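PDB 6D25: alpha-L-arabinosidase from Xanthomonas axonopodis pv. citri, which probably releases alpha-L-arabinofuranose side groups from arabinoxylans as a trimeric GH51 arabinofuranosidase, coping with internal xylose units that carry two such substituents. Local coordinates for residues M265-G273 / Q290-L301; S280-T291 / Q342-V351. All coordinates share one frame; numbering follows the deposited sequence.

Interaction 1. Residues M265-G273 / Q290-L301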
loop_
_atom_site.group_PDB
_atom_site.type_symbol
_atom_site.label_atom_id
_atom_site.label_comp_id
_atom_site.label_asym_id
_atom_site.label_seq_id
_atom_site.Cartn_x
_atom_site.Cartn_y
_atom_site.Cartn_z
ATOM N N MET A 265 2.583 22.419 -5.807
ATOM C CA MET A 265 3.720 22.461 -6.701
ATOM C C MET A 265 4.921 23.011 -5.922
ATOM O O MET A 265 4.743 23.734 -4.971
ATOM C CB MET A 265 3.447 23.318 -7.934
ATOM C CG MET A 265 3.237 24.770 -7.692
ATOM S SD MET A 265 3.364 25.730 -9.295
ATOM C CE MET A 265 5.143 25.861 -9.459
ATOM N N HIS A 266 6.108 22.620 -6.335
ATOM C CA HIS A 266 7.356 22.959 -5.648
ATOM C C HIS A 266 8.326 23.516 -6.690
ATOM O O HIS A 266 8.495 22.875 -7.737
ATOM C CB HIS A 266 8.006 21.735 -4.989
ATOM C CG HIS A 266 7.181 21.135 -3.906
ATOM N ND1 HIS A 266 7.471 19.942 -3.321
ATOM C CD2 HIS A 266 6.128 21.607 -3.218
ATOM C CE1 HIS A 266 6.620 19.684 -2.360
ATOM N NE2 HIS A 266 5.780 20.679 -2.279
ATOM N N TYR A 267 8.949 24.677 -6.385
ATOM C CA TYR A 267 10.033 25.180 -7.221
ATOM C C TYR A 267 10.996 26.015 -6.380
ATOM O O TYR A 267 10.631 27.086 -5.887
ATOM C CB TYR A 267 9.513 26.052 -8.365
ATOM C CG TYR A 267 10.620 26.646 -9.208
ATOM C CD1 TYR A 267 11.461 25.824 -9.943
ATOM C CD2 TYR A 267 10.867 28.012 -9.227
ATOM C CE1 TYR A 267 12.522 26.325 -10.672
ATOM C CE2 TYR A 267 11.927 28.530 -9.949
ATOM C CZ TYR A 267 12.758 27.696 -10.682
ATOM O OH TYR A 267 13.822 28.226 -11.383
ATOM N N TYR A 268 12.223 25.528 -6.256
ATOM C CA TYR A 268 13.303 26.226 -5.589
ATOM C C TYR A 268 14.132 27.000 -6.602
ATOM O O TYR A 268 14.356 26.571 -7.739
ATOM C CB TYR A 268 14.222 25.248 -4.862
ATOM C CG TYR A 268 13.603 24.645 -3.637
ATOM C CD1 TYR A 268 13.560 25.352 -2.450
ATOM C CD2 TYR A 268 13.012 23.396 -3.670
ATOM C CE1 TYR A 268 12.967 24.817 -1.318
ATOM C CE2 TYR A 268 12.391 22.868 -2.544
ATOM C CZ TYR A 268 12.381 23.571 -1.355
ATOM O OH TYR A 268 11.769 23.056 -0.230
ATOM N N THR A 269 14.627 28.137 -6.115
ATOM C CA THR A 269 15.527 28.967 -6.861
ATOM C C THR A 269 16.955 28.552 -6.482
ATOM O O THR A 269 17.402 28.828 -5.353
ATOM C CB THR A 269 15.238 30.445 -6.564
ATOM O OG1 THR A 269 13.898 30.758 -6.975
ATOM C CG2 THR A 269 16.212 31.377 -7.236
ATOM N N ILE A 270 17.642 27.876 -7.403
ATOM C CA ILE A 270 18.916 27.269 -7.063
ATOM C C ILE A 270 19.954 27.757 -8.076
ATOM O O ILE A 270 20.187 27.107 -9.099
ATOM C CB ILE A 270 18.835 25.726 -7.029
ATOM C CG1 ILE A 270 17.639 25.237 -6.221
ATOM C CG2 ILE A 270 20.144 25.136 -6.539
ATOM C CD1 ILE A 270 17.563 23.726 -6.078
ATOM N N PRO A 271 20.602 28.875 -7.783
ATOM C CA PRO A 271 21.654 29.312 -8.686
ATOM C C PRO A 271 22.754 28.246 -8.816
ATOM O O PRO A 271 23.154 27.628 -7.817
ATOM C CB PRO A 271 22.243 30.601 -8.083
ATOM C CG PRO A 271 21.672 30.708 -6.710
ATOM C CD PRO A 271 20.496 29.763 -6.623
ATOM N N GLY A 272 23.164 28.000 -10.066
ATOM C CA GLY A 272 24.149 26.981 -10.399
ATOM C C GLY A 272 23.543 25.588 -10.533
ATOM O O GLY A 272 24.253 24.651 -10.881
ATOM N N GLY A 273 22.241 25.416 -10.251
ATOM C CA GLY A 273 21.608 24.111 -10.375
ATOM C C GLY A 273 21.916 23.176 -9.210
ATOM O O GLY A 273 22.737 23.437 -8.363
ATOM N N GLN A 290 21.774 35.761 -12.224
ATOM C CA GLN A 290 21.418 34.362 -12.432
ATOM C C GLN A 290 20.329 33.937 -11.418
ATOM O O GLN A 290 19.408 33.226 -11.777
ATOM C CB GLN A 290 22.629 33.425 -12.332
ATOM C CG GLN A 290 22.300 32.033 -12.914
ATOM C CD GLN A 290 22.828 30.773 -12.251
ATOM O OE1 GLN A 290 22.144 29.721 -12.292
ATOM N NE2 GLN A 290 24.053 30.847 -11.700
ATOM N N THR A 291 20.469 34.352 -10.168
ATOM C CA THR A 291 19.496 34.012 -9.144
ATOM C C THR A 291 18.116 34.599 -9.484
ATOM O O THR A 291 17.095 33.919 -9.383
ATOM C CB THR A 291 19.962 34.501 -7.764
ATOM O OG1 THR A 291 21.245 33.958 -7.495
ATOM C CG2 THR A 291 19.009 34.116 -6.670
ATOM N N LEU A 292 18.083 35.869 -9.888
ATOM C CA LEU A 292 16.829 36.504 -10.190
ATOM C C LEU A 292 16.200 35.894 -11.457
ATOM O O LEU A 292 14.988 35.721 -11.535
ATOM C CB LEU A 292 17.043 38.021 -10.321
ATOM C CG LEU A 292 17.606 38.718 -9.083
ATOM C CD1 LEU A 292 17.644 40.229 -9.282
ATOM C CD2 LEU A 292 16.795 38.356 -7.830
ATOM N N SER A 293 17.026 35.587 -12.454
ATOM C CA SER A 293 16.561 34.924 -13.667
ATOM C C SER A 293 15.901 33.585 -13.309
ATOM O O SER A 293 14.773 33.262 -13.764
ATOM C CB SER A 293 17.686 34.727 -14.626
ATOM O OG SER A 293 17.228 34.134 -15.829
ATOM N N ARG A 294 16.574 32.802 -12.491
ATOM C CA ARG A 294 16.026 31.526 -12.078
ATOM C C ARG A 294 14.728 31.702 -11.286
ATOM O O ARG A 294 13.811 30.891 -11.462
ATOM C CB ARG A 294 17.050 30.717 -11.279
ATOM C CG ARG A 294 18.021 29.989 -12.196
ATOM C CD ARG A 294 19.108 29.275 -11.441
ATOM N NE ARG A 294 19.976 28.464 -12.301
ATOM C CZ ARG A 294 19.807 27.158 -12.507
ATOM N NH1 ARG A 294 20.629 26.534 -13.328
ATOM N NH2 ARG A 294 18.838 26.491 -11.883
ATOM N N THR A 295 14.631 32.717 -10.436
ATOM C CA THR A 295 13.424 32.815 -9.601
ATOM C C THR A 295 12.214 33.166 -10.487
ATOM O O THR A 295 11.100 32.735 -10.229
ATOM C CB THR A 295 13.620 33.752 -8.404
ATOM O OG1 THR A 295 12.844 33.256 -7.302
ATOM C CG2 THR A 295 13.173 35.163 -8.692
ATOM N N LEU A 296 12.459 33.934 -11.549
ATOM C CA LEU A 296 11.377 34.410 -12.406
ATOM C C LEU A 296 10.723 33.272 -13.218
ATOM O O LEU A 296 9.606 33.438 -13.728
ATOM C CB LEU A 296 11.914 35.502 -13.333
ATOM C CG LEU A 296 12.081 36.872 -12.661
ATOM C CD1 LEU A 296 12.848 37.811 -13.582
ATOM C CD2 LEU A 296 10.747 37.476 -12.351
ATOM N N VAL A 297 11.385 32.146 -13.288
ATOM C CA VAL A 297 10.853 30.982 -13.984
ATOM C C VAL A 297 9.508 30.546 -13.326
ATOM O O VAL A 297 8.645 29.948 -13.980
ATOM C CB VAL A 297 11.901 29.853 -13.993
ATOM C CG1 VAL A 297 11.322 28.533 -14.488
ATOM C CG2 VAL A 297 13.134 30.206 -14.805
ATOM N N MET A 298 9.325 30.873 -12.051
ATOM C CA MET A 298 8.043 30.613 -11.357
ATOM C C MET A 298 6.837 31.046 -12.210
ATOM O O MET A 298 5.810 30.363 -12.207
ATOM C CB MET A 298 8.012 31.325 -10.008
ATOM C CG MET A 298 6.744 31.099 -9.205
ATOM S SD MET A 298 6.536 29.423 -8.593
ATOM C CE MET A 298 7.635 29.397 -7.180
ATOM N N ASP A 299 6.936 32.177 -12.924
ATOM C CA ASP A 299 5.799 32.650 -13.682
ATOM C C ASP A 299 5.438 31.665 -14.812
ATOM O O ASP A 299 4.276 31.347 -15.004
ATOM C CB ASP A 299 6.015 34.048 -14.258
ATOM C CG ASP A 299 4.736 34.558 -14.913
ATOM O OD1 ASP A 299 3.761 34.784 -14.225
ATOM O OD2 ASP A 299 4.709 34.638 -16.116
ATOM N N GLU A 300 6.444 31.186 -15.553
ATOM C CA GLU A 300 6.229 30.215 -16.625
ATOM C C GLU A 300 5.639 28.913 -16.059
ATOM O O GLU A 300 4.711 28.343 -16.635
ATOM C CB GLU A 300 7.554 29.942 -17.350
ATOM C CG GLU A 300 7.456 28.850 -18.380
ATOM C CD GLU A 300 8.772 28.466 -19.045
ATOM O OE1 GLU A 300 9.785 29.203 -18.862
ATOM O OE2 GLU A 300 8.753 27.425 -19.750
ATOM N N LEU A 301 6.199 28.420 -14.950
ATOM C CA LEU A 301 5.706 27.177 -14.328
ATOM C C LEU A 301 4.240 27.336 -13.921
ATOM O O LEU A 301 3.412 26.457 -14.233
ATOM C CB LEU A 301 6.551 26.835 -13.102
ATOM C CG LEU A 301 8.025 26.529 -13.364
ATOM C CD1 LEU A 301 8.722 26.271 -12.041
ATOM C CD2 LEU A 301 8.228 25.353 -14.316
HETATM O O HOH W 1 16.266 27.116 -9.846
#

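Interaction 2. Residues S280-T291 / Q342-V351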
loop_
_atom_site.group_PDB
_atom_site.type_symbol
_atom_site.label_atom_id
_atom_site.label_comp_id
_atom_site.label_asym_id
_atom_site.label_seq_id
_atom_site.Cartn_x
_atom_site.Cartn_y
_atom_site.Cartn_z
ATOM N N SER A 280 25.641 31.911 -0.184
ATOM C CA SER A 280 24.570 32.772 0.330
ATOM C C SER A 280 25.106 34.135 0.802
ATOM O O SER A 280 24.312 35.029 1.070
ATOM C CB SER A 280 23.828 32.088 1.461
ATOM O OG SER A 280 24.659 31.938 2.607
ATOM N N THR A 281 26.421 34.278 0.961
ATOM C CA THR A 281 27.013 35.470 1.582
ATOM C C THR A 281 27.833 36.316 0.605
ATOM O O THR A 281 27.965 37.495 0.845
ATOM C CB THR A 281 27.960 35.120 2.733
ATOM O OG1 THR A 281 29.000 34.273 2.232
ATOM C CG2 THR A 281 27.257 34.442 3.886
ATOM N N THR A 282 28.419 35.699 -0.425
ATOM C CA THR A 282 29.479 36.329 -1.199
ATOM C C THR A 282 29.216 36.028 -2.675
ATOM O O THR A 282 29.212 34.856 -3.072
ATOM C CB THR A 282 30.858 35.772 -0.815
ATOM O OG1 THR A 282 30.959 35.702 0.607
ATOM C CG2 THR A 282 31.992 36.596 -1.385
ATOM N N PHE A 283 28.963 37.043 -3.473
ATOM C CA PHE A 283 28.624 36.805 -4.846
ATOM C C PHE A 283 28.826 38.079 -5.664
ATOM O O PHE A 283 28.760 39.182 -5.143
ATOM C CB PHE A 283 27.175 36.320 -4.977
ATOM C CG PHE A 283 26.130 37.133 -4.249
ATOM C CD1 PHE A 283 25.530 38.219 -4.843
ATOM C CD2 PHE A 283 25.722 36.769 -2.965
ATOM C CE1 PHE A 283 24.579 38.939 -4.152
ATOM C CE2 PHE A 283 24.764 37.494 -2.282
ATOM C CZ PHE A 283 24.191 38.581 -2.873
ATOM N N ASP A 284 29.003 37.873 -6.954
ATOM C CA ASP A 284 29.210 38.956 -7.889
ATOM C C ASP A 284 27.913 39.196 -8.686
ATOM O O ASP A 284 26.864 38.564 -8.438
ATOM C CB ASP A 284 30.404 38.672 -8.796
ATOM C CG ASP A 284 30.256 37.451 -9.692
ATOM O OD1 ASP A 284 29.128 36.898 -9.824
ATOM O OD2 ASP A 284 31.309 37.033 -10.217
ATOM N N GLU A 285 27.971 40.103 -9.650
ATOM C CA GLU A 285 26.764 40.511 -10.351
ATOM C C GLU A 285 26.231 39.345 -11.192
ATOM O O GLU A 285 25.013 39.249 -11.355
ATOM C CB GLU A 285 27.031 41.729 -11.223
ATOM C CG GLU A 285 25.794 42.279 -11.905
ATOM C CD GLU A 285 25.979 43.632 -12.578
ATOM O OE1 GLU A 285 27.138 44.171 -12.534
ATOM O OE2 GLU A 285 25.010 44.142 -13.206
ATOM N N ALA A 286 27.126 38.518 -11.756
ATOM C CA ALA A 286 26.695 37.330 -12.541
ATOM C C ALA A 286 25.802 36.410 -11.683
ATOM O O ALA A 286 24.751 35.972 -12.144
ATOM C CB ALA A 286 27.905 36.586 -13.083
ATOM N N ALA A 287 26.202 36.158 -10.434
ATOM C CA ALA A 287 25.439 35.298 -9.544
ATOM C C ALA A 287 24.119 35.966 -9.126
ATOM O O ALA A 287 23.110 35.289 -8.919
ATOM C CB ALA A 287 26.269 34.949 -8.329
ATOM N N TRP A 288 24.146 37.292 -8.980
ATOM C CA TRP A 288 22.945 38.101 -8.682
ATOM C C TRP A 288 21.895 37.899 -9.777
ATOM O O TRP A 288 20.762 37.443 -9.508
ATOM C CB TRP A 288 23.359 39.568 -8.555
ATOM C CG TRP A 288 22.268 40.588 -8.527
ATOM C CD1 TRP A 288 21.779 41.268 -9.602
ATOM C CD2 TRP A 288 21.587 41.109 -7.367
ATOM N NE1 TRP A 288 20.826 42.160 -9.201
ATOM C CE2 TRP A 288 20.661 42.068 -7.842
ATOM C CE3 TRP A 288 21.632 40.843 -5.994
ATOM C CZ2 TRP A 288 19.819 42.781 -6.986
ATOM C CZ3 TRP A 288 20.797 41.543 -5.142
ATOM C CH2 TRP A 288 19.892 42.500 -5.640
ATOM N N ILE A 289 22.280 38.215 -11.024
ATOM C CA ILE A 289 21.289 38.180 -12.091
ATOM C C ILE A 289 20.863 36.733 -12.365
ATOM O O ILE A 289 19.690 36.507 -12.688
ATOM C CB ILE A 289 21.792 38.891 -13.363
ATOM C CG1 ILE A 289 20.610 39.208 -14.294
ATOM C CG2 ILE A 289 22.888 38.085 -14.039
ATOM C CD1 ILE A 289 20.975 40.034 -15.494
ATOM N N GLN A 290 21.774 35.761 -12.224
ATOM C CA GLN A 290 21.418 34.362 -12.432
ATOM C C GLN A 290 20.329 33.937 -11.418
ATOM O O GLN A 290 19.408 33.226 -11.777
ATOM C CB GLN A 290 22.629 33.425 -12.332
ATOM C CG GLN A 290 22.300 32.033 -12.914
ATOM C CD GLN A 290 22.828 30.773 -12.251
ATOM O OE1 GLN A 290 22.144 29.721 -12.292
ATOM N NE2 GLN A 290 24.053 30.847 -11.700
ATOM N N THR A 291 20.469 34.352 -10.168
ATOM C CA THR A 291 19.496 34.012 -9.144
ATOM C C THR A 291 18.116 34.599 -9.484
ATOM O O THR A 291 17.095 33.919 -9.383
ATOM C CB THR A 291 19.962 34.501 -7.764
ATOM O OG1 THR A 291 21.245 33.958 -7.495
ATOM C CG2 THR A 291 19.009 34.116 -6.670
ATOM N N GLN A 342 21.750 28.781 5.760
ATOM C CA GLN A 342 22.302 29.697 4.782
ATOM C C GLN A 342 21.965 31.124 5.250
ATOM O O GLN A 342 20.993 31.321 5.989
ATOM C CB GLN A 342 21.749 29.394 3.388
ATOM C CG GLN A 342 20.234 29.523 3.280
ATOM C CD GLN A 342 19.623 28.996 1.990
ATOM O OE1 GLN A 342 20.054 27.959 1.480
ATOM N NE2 GLN A 342 18.612 29.678 1.478
ATOM N N GLN A 343 22.742 32.096 4.795
ATOM C CA GLN A 343 22.429 33.481 5.069
ATOM C C GLN A 343 21.360 33.951 4.072
ATOM O O GLN A 343 20.884 33.221 3.156
ATOM C CB GLN A 343 23.696 34.369 5.067
ATOM C CG GLN A 343 24.208 34.730 6.459
ATOM C CD GLN A 343 23.276 35.650 7.219
ATOM O OE1 GLN A 343 22.262 36.085 6.678
ATOM N NE2 GLN A 343 23.592 35.950 8.481
ATOM N N ASN A 344 20.894 35.159 4.345
ATOM C CA ASN A 344 19.704 35.739 3.741
ATOM C C ASN A 344 20.039 37.205 3.461
ATOM O O ASN A 344 20.212 37.984 4.414
ATOM C CB ASN A 344 18.546 35.536 4.714
ATOM C CG ASN A 344 17.173 35.665 4.108
ATOM O OD1 ASN A 344 16.819 36.748 3.566
ATOM N ND2 ASN A 344 16.372 34.630 4.301
ATOM N N SER A 345 20.244 37.527 2.171
ATOM C CA SER A 345 20.793 38.799 1.775
ATOM C C SER A 345 19.737 39.634 1.052
ATOM O O SER A 345 18.601 39.210 0.847
ATOM C CB SER A 345 22.006 38.589 0.880
ATOM O OG SER A 345 21.586 38.179 -0.413
ATOM N N LEU A 346 20.149 40.827 0.629
ATOM C CA LEU A 346 19.282 41.662 -0.215
ATOM C C LEU A 346 18.783 40.870 -1.444
ATOM O O LEU A 346 17.631 41.079 -1.909
ATOM C CB LEU A 346 20.030 42.918 -0.638
ATOM C CG LEU A 346 19.247 43.908 -1.497
ATOM C CD1 LEU A 346 17.996 44.419 -0.785
ATOM C CD2 LEU A 346 20.173 45.064 -1.933
ATOM N N ARG A 347 19.626 39.990 -1.971
ATOM C CA ARG A 347 19.236 39.159 -3.123
ATOM C C ARG A 347 17.969 38.331 -2.781
ATOM O O ARG A 347 17.044 38.187 -3.588
ATOM C CB ARG A 347 20.408 38.254 -3.505
ATOM C CG ARG A 347 20.170 37.406 -4.754
ATOM C CD ARG A 347 21.377 36.567 -5.140
ATOM N NE ARG A 347 21.805 35.690 -4.065
ATOM C CZ ARG A 347 22.931 34.952 -4.106
ATOM N NH1 ARG A 347 23.617 34.841 -5.236
ATOM N NH2 ARG A 347 23.371 34.374 -3.000
ATOM N N ASP A 348 17.939 37.788 -1.575
ATOM C CA ASP A 348 16.801 36.972 -1.090
ATOM C C ASP A 348 15.552 37.837 -0.938
ATOM O O ASP A 348 14.440 37.368 -1.234
ATOM C CB ASP A 348 17.188 36.221 0.169
ATOM C CG ASP A 348 18.350 35.285 -0.122
ATOM O OD1 ASP A 348 18.125 34.335 -0.923
ATOM O OD2 ASP A 348 19.496 35.547 0.343
ATOM N N ALA A 349 15.717 39.084 -0.488
ATOM C CA ALA A 349 14.566 40.005 -0.433
ATOM C C ALA A 349 13.959 40.154 -1.829
ATOM O O ALA A 349 12.733 40.071 -1.974
ATOM C CB ALA A 349 14.986 41.326 0.108
ATOM N N LEU A 350 14.806 40.410 -2.845
ATOM C CA LEU A 350 14.253 40.563 -4.200
ATOM C C LEU A 350 13.580 39.270 -4.677
ATOM O O LEU A 350 12.564 39.336 -5.395
ATOM C CB LEU A 350 15.344 41.037 -5.173
ATOM C CG LEU A 350 15.452 42.560 -5.277
ATOM C CD1 LEU A 350 16.170 43.167 -4.079
ATOM C CD2 LEU A 350 16.130 42.991 -6.536
ATOM N N VAL A 351 14.159 38.108 -4.343
ATOM C CA VAL A 351 13.521 36.859 -4.686
ATOM C C VAL A 351 12.093 36.849 -4.129
ATOM O O VAL A 351 11.138 36.514 -4.847
ATOM C CB VAL A 351 14.326 35.629 -4.220
ATOM C CG1 VAL A 351 13.493 34.370 -4.203
ATOM C CG2 VAL A 351 15.560 35.440 -5.089
HETATM O O HOH W 2 22.040 35.529 -0.548
#

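Interaction 1. Residues M265-G273 / Q290-L301
Tyr-267 reaches from the sixth strand of the (beta/alpha)8 barrel to the helix that follows it, 285-312, which runs back nearly antiparallel to the strand. Its CB sits beside Met-298 CE and Leu-301 CD1. The ring leaves the main chain with CG anti to the backbone N (chi1 177°), a direction that sends it across to the helix. Leu-301 CD1 rests over one ring face, 3.4 Å from Tyr-267 CG, in a CH-pi contact. Further out, Val-297 CB lies 4.0 Å from Tyr-267 CZ. At the tip, Tyr-267 OH donates to Arg-294 O at 2.7 Å, coming in 37° above the carbonyl plane; Val-297 N reaches the same oxygen from the opposite face. Two residues earlier on the strand, Met-265 CE packs 3.9 Å from Met-298 SD.

Past the tyrosine, Thr-269 OG1 and Thr-295 OG1 share a 2.7 Å hydrogen bond, and Thr-295 OG1 also pairs with Asn-355 ND2 of helix 346-361. The chain then folds into a type II turn, Ile-270 to Gly-273, with Ile-270 O over one face of the Arg-294 guanidinium. Gly-272 N donates to Gln-290 OE1 at 3.0 Å, almost straight at 175°. One water links Tyr-267 OH, Tyr-268 O and Ile-270 N, and Arg-294 NH2 adds a weak bond to it at 3.3 Å.

Interaction 2. Residues S280-T291 / Q342-V351
Arg-347 lays its guanidinium flat on the ring of Phe-283, with CZ 3.7 Å from the ring centroid and the two planes 19° apart: a stacked cation-pi pair at the head of two barrel helices, 285-312 and 346-361. This is the tight part. The arginine leaves its helix with CG anti to the backbone N and then bends at chi3 (57°), which swings the flat group over the phenyl face. Its aliphatic part is gripped as well. The indole of Trp-288 lies alongside it, pointing the opposite way, with CZ3 3.7 Å from Arg-347 CB, while the side chain of Thr-291 crosses it at about a right angle, with CB 3.6 Å from Arg-347 CD. Trp-288 also carries Leu-350 CD2 beside its CZ2, and its NE1 is hydrogen-bonded to Leu-448 O.

The other side is looser. The helices run nearly parallel with their axes 10.6 Å apart, and beyond Leu-350 they meet here through little more than the methyls Thr-291 CG2 and Val-351 CG2. Toward solvent, Thr-281 CG2 merely brushes Gln-343 CB at 3.8 Å, both residues being partly exposed. Buried Ser-280, by contrast, is held close to the second loop: Gln-343 N donates to Ser-280 OG at 2.9 Å.

Between these zones a water donates to Ser-280 O and Asp-348 OD2 and accepts from Ser-345 OG and Arg-347 NH2. Ser-345 and Asp-348 form a capping box, with Ser-345 N giving Asp-348 OD2 a straight 2.8 Å bond. Arg-347 NH2 also donates to Ser-279 O. The buried arginine is thus met by a carbonyl, a pi face and, through the water, a carboxylate, which probably offsets the cost of burying its charge.

Overall arrangement
From the N terminus, strand 262-269 comes first, and interaction 1 closes the short connection from it to helix 285-312. Segment 280-291 begins inside that connection and reaches forward to 342-351, so interaction 2 closes a much longer excursion that takes in the rest of the helix and strand 319-325. The two contacts therefore cross along the chain. They share Gln-290 and Thr-291, and helix 285-312 serves both, packing inward on its own strand and alongside helix 346-361. They also touch directly: Thr-295 OG1 meets Val-351 CG1 at 3.4 Å, and Leu-292 CD2 lies against Leu-350. Together they tie one barrel strand to two successive barrel helices.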